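Local coordinates for protein WYL1 (Ruminococcus sp., PDB 6OAW) that probably modulates, as a WYL-domain accessory protein, the activity of the type VI-D CRISPR-Cas system, at residues 31-36 with 53-58; 85-90 with 173-178. One frame throughout, in Å; residues are numbered along the deposited sequence.

Contact 1 of 2, residues 31-36 with 53-58; sequences SAYSVI and VSMSSF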
loop_
_atom_site.group_PDB
_atom_site.type_symbol
_atom_site.label_atom_id
_atom_site.label_comp_id
_atom_site.label_asym_id
_atom_site.label_seq_id
_atom_site.Cartn_x
_atom_site.Cartn_y
_atom_site.Cartn_z
ATOM N N SER B 31 5.120 -11.011 -7.721
ATOM C CA SER B 31 4.950 -9.657 -7.130
ATOM C C SER B 31 5.939 -9.479 -5.978
ATOM O O SER B 31 6.643 -8.475 -5.952
ATOM C CB SER B 31 3.530 -9.343 -6.784
ATOM O OG SER B 31 3.011 -10.193 -5.769
ATOM N N ALA B 32 6.074 -10.475 -5.115
ATOM C CA ALA B 32 7.067 -10.459 -4.006
ATOM C C ALA B 32 8.503 -10.417 -4.550
ATOM O O ALA B 32 9.327 -9.629 -4.021
ATOM C CB ALA B 32 6.865 -11.631 -3.095
ATOM N N TYR B 33 8.806 -11.215 -5.565
ATOM C CA TYR B 33 10.153 -11.230 -6.179
ATOM C C TYR B 33 10.511 -9.827 -6.672
ATOM O O TYR B 33 11.631 -9.389 -6.469
ATOM C CB TYR B 33 10.232 -12.213 -7.344
ATOM C CG TYR B 33 11.575 -12.269 -8.026
ATOM C CD1 TYR B 33 12.671 -12.853 -7.416
ATOM C CD2 TYR B 33 11.750 -11.722 -9.285
ATOM C CE1 TYR B 33 13.895 -12.938 -8.054
ATOM C CE2 TYR B 33 12.964 -11.804 -9.945
ATOM C CZ TYR B 33 14.039 -12.422 -9.328
ATOM O OH TYR B 33 15.255 -12.494 -9.949
ATOM N N SER B 34 9.597 -9.183 -7.382
ATOM C CA SER B 34 9.862 -7.892 -8.045
ATOM C C SER B 34 9.996 -6.791 -6.969
ATOM O O SER B 34 10.827 -5.900 -7.150
ATOM C CB SER B 34 8.799 -7.600 -9.052
ATOM O OG SER B 34 7.648 -7.235 -8.362
ATOM N N VAL B 35 9.258 -6.862 -5.861
ATOM C CA VAL B 35 9.475 -5.933 -4.706
ATOM C C VAL B 35 10.891 -6.122 -4.137
ATOM O O VAL B 35 11.590 -5.117 -3.913
ATOM C CB VAL B 35 8.402 -6.070 -3.616
ATOM C CG1 VAL B 35 8.767 -5.255 -2.374
ATOM C CG2 VAL B 35 7.032 -5.640 -4.124
ATOM N N ILE B 36 11.337 -7.351 -3.952
ATOM C CA ILE B 36 12.676 -7.654 -3.354
ATOM C C ILE B 36 13.811 -7.193 -4.293
ATOM O O ILE B 36 14.723 -6.558 -3.795
ATOM C CB ILE B 36 12.749 -9.134 -2.982
ATOM C CG1 ILE B 36 11.826 -9.426 -1.802
ATOM C CG2 ILE B 36 14.169 -9.590 -2.704
ATOM C CD1 ILE B 36 11.525 -10.891 -1.641
ATOM N N VAL B 53 25.391 -6.373 -3.440
ATOM C CA VAL B 53 25.123 -7.386 -2.370
ATOM C C VAL B 53 24.453 -8.575 -3.051
ATOM O O VAL B 53 23.634 -8.344 -3.942
ATOM C CB VAL B 53 24.263 -6.819 -1.221
ATOM C CG1 VAL B 53 22.831 -6.530 -1.640
ATOM C CG2 VAL B 53 24.252 -7.730 -0.007
ATOM N N SER B 54 24.820 -9.798 -2.695
ATOM C CA SER B 54 24.151 -11.007 -3.222
ATOM C C SER B 54 22.709 -11.034 -2.711
ATOM O O SER B 54 22.402 -10.459 -1.660
ATOM C CB SER B 54 24.897 -12.235 -2.818
ATOM O OG SER B 54 24.733 -12.477 -1.420
HETATM N N MSE B 55 21.847 -11.706 -3.483
HETATM C CA MSE B 55 20.459 -11.928 -3.130
HETATM C C MSE B 55 20.389 -12.657 -1.770
HETATM O O MSE B 55 19.498 -12.348 -0.981
HETATM C CB MSE B 55 19.770 -12.716 -4.257
HETATM C CG MSE B 55 18.327 -13.123 -3.966
HETATM SE SE MSE B 55 17.213 -11.540 -3.535
HETATM C CE MSE B 55 16.759 -10.845 -5.303
ATOM N N SER B 56 21.279 -13.609 -1.516
ATOM C CA SER B 56 21.318 -14.409 -0.271
ATOM C C SER B 56 21.542 -13.466 0.921
ATOM O O SER B 56 20.817 -13.568 1.929
ATOM C CB SER B 56 22.369 -15.502 -0.341
ATOM O OG SER B 56 21.975 -16.543 -1.234
ATOM N N SER B 57 22.522 -12.582 0.812
ATOM C CA SER B 57 22.886 -11.612 1.872
ATOM C C SER B 57 21.683 -10.694 2.128
ATOM O O SER B 57 21.345 -10.462 3.295
ATOM C CB SER B 57 24.140 -10.848 1.479
ATOM O OG SER B 57 24.180 -9.568 2.097
ATOM N N PHE B 58 21.038 -10.213 1.069
ATOM C CA PHE B 58 19.901 -9.278 1.185
ATOM C C PHE B 58 18.739 -10.019 1.884
ATOM O O PHE B 58 18.153 -9.468 2.823
ATOM C CB PHE B 58 19.570 -8.682 -0.181
ATOM C CG PHE B 58 18.575 -7.559 -0.106
ATOM C CD1 PHE B 58 18.958 -6.316 0.351
ATOM C CD2 PHE B 58 17.247 -7.756 -0.436
ATOM C CE1 PHE B 58 18.041 -5.282 0.479
ATOM C CE2 PHE B 58 16.332 -6.722 -0.320
ATOM C CZ PHE B 58 16.736 -5.478 0.116
#
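Ile36 and Met55, a selenomethionine here, show how two helices can meet through a methyl branch set against a flexible selenoether. The close part of the contact is small. Ile36 CG2 lies 3.7 Å from Met55 SE and 3.9 Å from Met55 CE, and the two side chains cross at about a right angle. Met55 leaves its backbone with CG anti to the N (chi1 175°), then bends at both later torsions, which brings its selenium and terminal methyl up against the CG2 branch. The same branch also meets the phenylalanine ring: Ile36 CG2 is 4.2 Å from Phe58 CD2, while Phe58 CE2 lies 3.8 Å from Ile36 O, which stands oblique to the ring.

Toward Tyr33 the packing loosens, since Tyr33 CE1 and Met55 CE are 4.5 Å apart and both residues keep partial exposure. No hydrogen bond crosses between the segments; within them, Ser54 is the N-cap of its helix, its OG accepting from Ser57 N at 3.1 Å in a fairly straight bond (161°). In the other segment Ser31 O receives both Val35 N and Ser34 OG on one face of its plane, with the hydroxyl 2.9 Å from that oxygen.

The contact thus joins helix 30-44 to the start of helix 55-71. Strand 131-136 borders it, Val133 touching both Tyr33 and Met55; helix 161-172 packs on Ile36 through Tyr169 and Tyr172, and helix 177-184 reaches Phe58 through Ile184.

Contact 2 of 2, residues 85-90 with 173-178; sequences PLLNAF and ALLSDC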
loop_
_atom_site.group_PDB
_atom_site.type_symbol
_atom_site.label_atom_id
_atom_site.label_comp_id
_atom_site.label_asym_id
_atom_site.label_seq_id
_atom_site.Cartn_x
_atom_site.Cartn_y
_atom_site.Cartn_z
ATOM N N PRO B 85 9.600 -3.582 12.137
ATOM C CA PRO B 85 8.322 -4.251 11.899
ATOM C C PRO B 85 8.290 -5.699 12.411
ATOM O O PRO B 85 9.305 -6.384 12.329
ATOM C CB PRO B 85 8.152 -4.203 10.378
ATOM C CG PRO B 85 9.009 -3.044 9.940
ATOM C CD PRO B 85 10.166 -2.977 10.913
ATOM N N LEU B 86 7.126 -6.103 12.923
ATOM C CA LEU B 86 6.822 -7.471 13.393
ATOM C C LEU B 86 6.023 -8.161 12.290
ATOM O O LEU B 86 4.880 -7.815 12.094
ATOM C CB LEU B 86 6.061 -7.366 14.718
ATOM C CG LEU B 86 6.858 -6.729 15.865
ATOM C CD1 LEU B 86 5.953 -6.355 17.023
ATOM C CD2 LEU B 86 7.942 -7.675 16.360
ATOM N N LEU B 87 6.669 -9.034 11.523
ATOM C CA LEU B 87 6.042 -9.739 10.390
ATOM C C LEU B 87 5.074 -10.778 10.940
ATOM O O LEU B 87 5.445 -11.476 11.900
ATOM C CB LEU B 87 7.102 -10.466 9.561
ATOM C CG LEU B 87 8.016 -9.623 8.709
ATOM C CD1 LEU B 87 8.840 -10.532 7.817
ATOM C CD2 LEU B 87 7.190 -8.644 7.884
ATOM N N ASN B 88 3.931 -10.912 10.275
ATOM C CA ASN B 88 2.907 -11.955 10.496
ATOM C C ASN B 88 3.538 -13.345 10.335
ATOM O O ASN B 88 3.054 -14.234 11.013
ATOM C CB ASN B 88 1.710 -11.706 9.591
ATOM C CG ASN B 88 0.978 -10.447 9.991
ATOM O OD1 ASN B 88 0.865 -10.149 11.181
ATOM N ND2 ASN B 88 0.499 -9.692 9.018
ATOM N N ALA B 89 4.612 -13.513 9.552
ATOM C CA ALA B 89 5.268 -14.827 9.336
ATOM C C ALA B 89 6.018 -15.282 10.590
ATOM O O ALA B 89 6.198 -16.512 10.742
ATOM C CB ALA B 89 6.207 -14.790 8.162
ATOM N N PHE B 90 6.478 -14.341 11.415
ATOM C CA PHE B 90 7.097 -14.644 12.728
ATOM C C PHE B 90 5.979 -14.741 13.780
ATOM O O PHE B 90 5.027 -13.960 13.746
ATOM C CB PHE B 90 8.201 -13.640 13.066
ATOM C CG PHE B 90 9.451 -13.879 12.257
ATOM C CD1 PHE B 90 10.369 -14.864 12.620
ATOM C CD2 PHE B 90 9.669 -13.179 11.072
ATOM C CE1 PHE B 90 11.510 -15.088 11.858
ATOM C CE2 PHE B 90 10.803 -13.411 10.314
ATOM C CZ PHE B 90 11.723 -14.350 10.709
ATOM N N ALA B 173 7.269 -8.350 1.293
ATOM C CA ALA B 173 6.859 -7.697 0.028
ATOM C C ALA B 173 5.561 -6.911 0.166
ATOM O O ALA B 173 5.331 -6.082 -0.741
ATOM C CB ALA B 173 6.709 -8.718 -1.063
ATOM N N LEU B 174 4.735 -7.174 1.187
ATOM C CA LEU B 174 3.408 -6.515 1.371
ATOM C C LEU B 174 3.544 -5.262 2.246
ATOM O O LEU B 174 2.597 -4.453 2.308
ATOM C CB LEU B 174 2.401 -7.516 1.978
ATOM C CG LEU B 174 1.974 -8.662 1.044
ATOM C CD1 LEU B 174 1.065 -9.657 1.755
ATOM C CD2 LEU B 174 1.324 -8.159 -0.238
ATOM N N LEU B 175 4.651 -5.122 2.961
ATOM C CA LEU B 175 4.868 -3.977 3.877
ATOM C C LEU B 175 4.946 -2.684 3.067
ATOM O O LEU B 175 5.379 -2.739 1.879
ATOM C CB LEU B 175 6.172 -4.179 4.644
ATOM C CG LEU B 175 6.176 -5.337 5.627
ATOM C CD1 LEU B 175 7.575 -5.529 6.194
ATOM C CD2 LEU B 175 5.162 -5.085 6.741
ATOM N N SER B 176 4.647 -1.558 3.707
ATOM C CA SER B 176 4.853 -0.209 3.103
ATOM C C SER B 176 6.348 0.017 2.815
ATOM O O SER B 176 7.195 -0.656 3.448
ATOM C CB SER B 176 4.299 0.846 4.016
ATOM O OG SER B 176 5.164 1.024 5.129
ATOM N N ASP B 177 6.675 0.961 1.931
ATOM C CA ASP B 177 8.078 1.330 1.628
ATOM C C ASP B 177 8.836 1.605 2.933
ATOM O O ASP B 177 9.916 1.016 3.105
ATOM C CB ASP B 177 8.146 2.495 0.620
ATOM C CG ASP B 177 7.620 2.132 -0.771
ATOM O OD1 ASP B 177 7.276 0.958 -0.989
ATOM O OD2 ASP B 177 7.526 3.029 -1.636
ATOM N N CYS B 178 8.289 2.422 3.838
ATOM C CA CYS B 178 8.985 2.845 5.076
ATOM C C CYS B 178 9.165 1.645 6.000
ATOM O O CYS B 178 10.232 1.575 6.678
ATOM C CB CYS B 178 8.328 4.044 5.762
ATOM S SG CYS B 178 6.738 3.751 6.591
#
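Leu175 turns its side chain toward the loop 85-90 and presses one methyl group against Leu87, a compact illustration of how two loops can be joined without any polar bond between them. The leucines cross at about a right angle, and unlike branches meet. On Leu175 it is CD1, the branch carried outward by a nearly extended second torsion (chi2 173°). On Leu87 the extended branch is CD1 as well, but CD2, the other fork, does the touching. Leu175 CD1 rests 3.6 Å from Leu87 CD2, whose next neighbour across the contact is Leu175 CG at 4.1 Å. Pro85 offers the flank of its ring in a looser approach, with its CB 4.4 Å from Leu175 CD1. At that methyl carbon the directions to the two partners are roughly perpendicular, so Leu175 CD1 fits into an angle made by Pro85 and Leu87.

The backbone around each leucine is fixed separately. Leu87 opens a type I beta turn closed by Phe90 N to Leu87 O at 3.1 Å, and the same oxygen accepts from the indole of Trp93. Beyond Leu175, Ser176 is the N-cap of helix 177-184; its hydroxyl caps a backbone N in the first turn while Ser176 N binds the carboxylate of Glu179, the reciprocal exchange of a capping box. Arg180 adds a bond to Leu175 O and a salt bridge to Asp177.

Across the segments, then, the chemistry is entirely aliphatic: the contact rests on dispersion and the burial of aliphatic carbon, with no directional bond to fix the angle between the leucines; the hydrogen bonds belong to the turn and to the helix start.

In the fold
Contacts 1 and 2 follow one another along the chain, the first closing before the second opens, yet their centres lie only 14 Å apart in the helical N-terminal part of the protein. They touch directly: Ala32 CA packs 3.4 Å from Ala173 CB, and Val35 approaches the backbone of Ala173. Helix 55-71 is common ground, its first turn entering contact 1 and its later residue Ala66 meeting Leu87 of contact 2. Helix 161-172 borders both, and helix 177-184, whose first residues belong to contact 2, also packs on contact 1. Together they join sequence-distant residues within one largely helical region, linked to the later antiparallel sheet where Asn237 of strand 237-243 bonds Cys178 O.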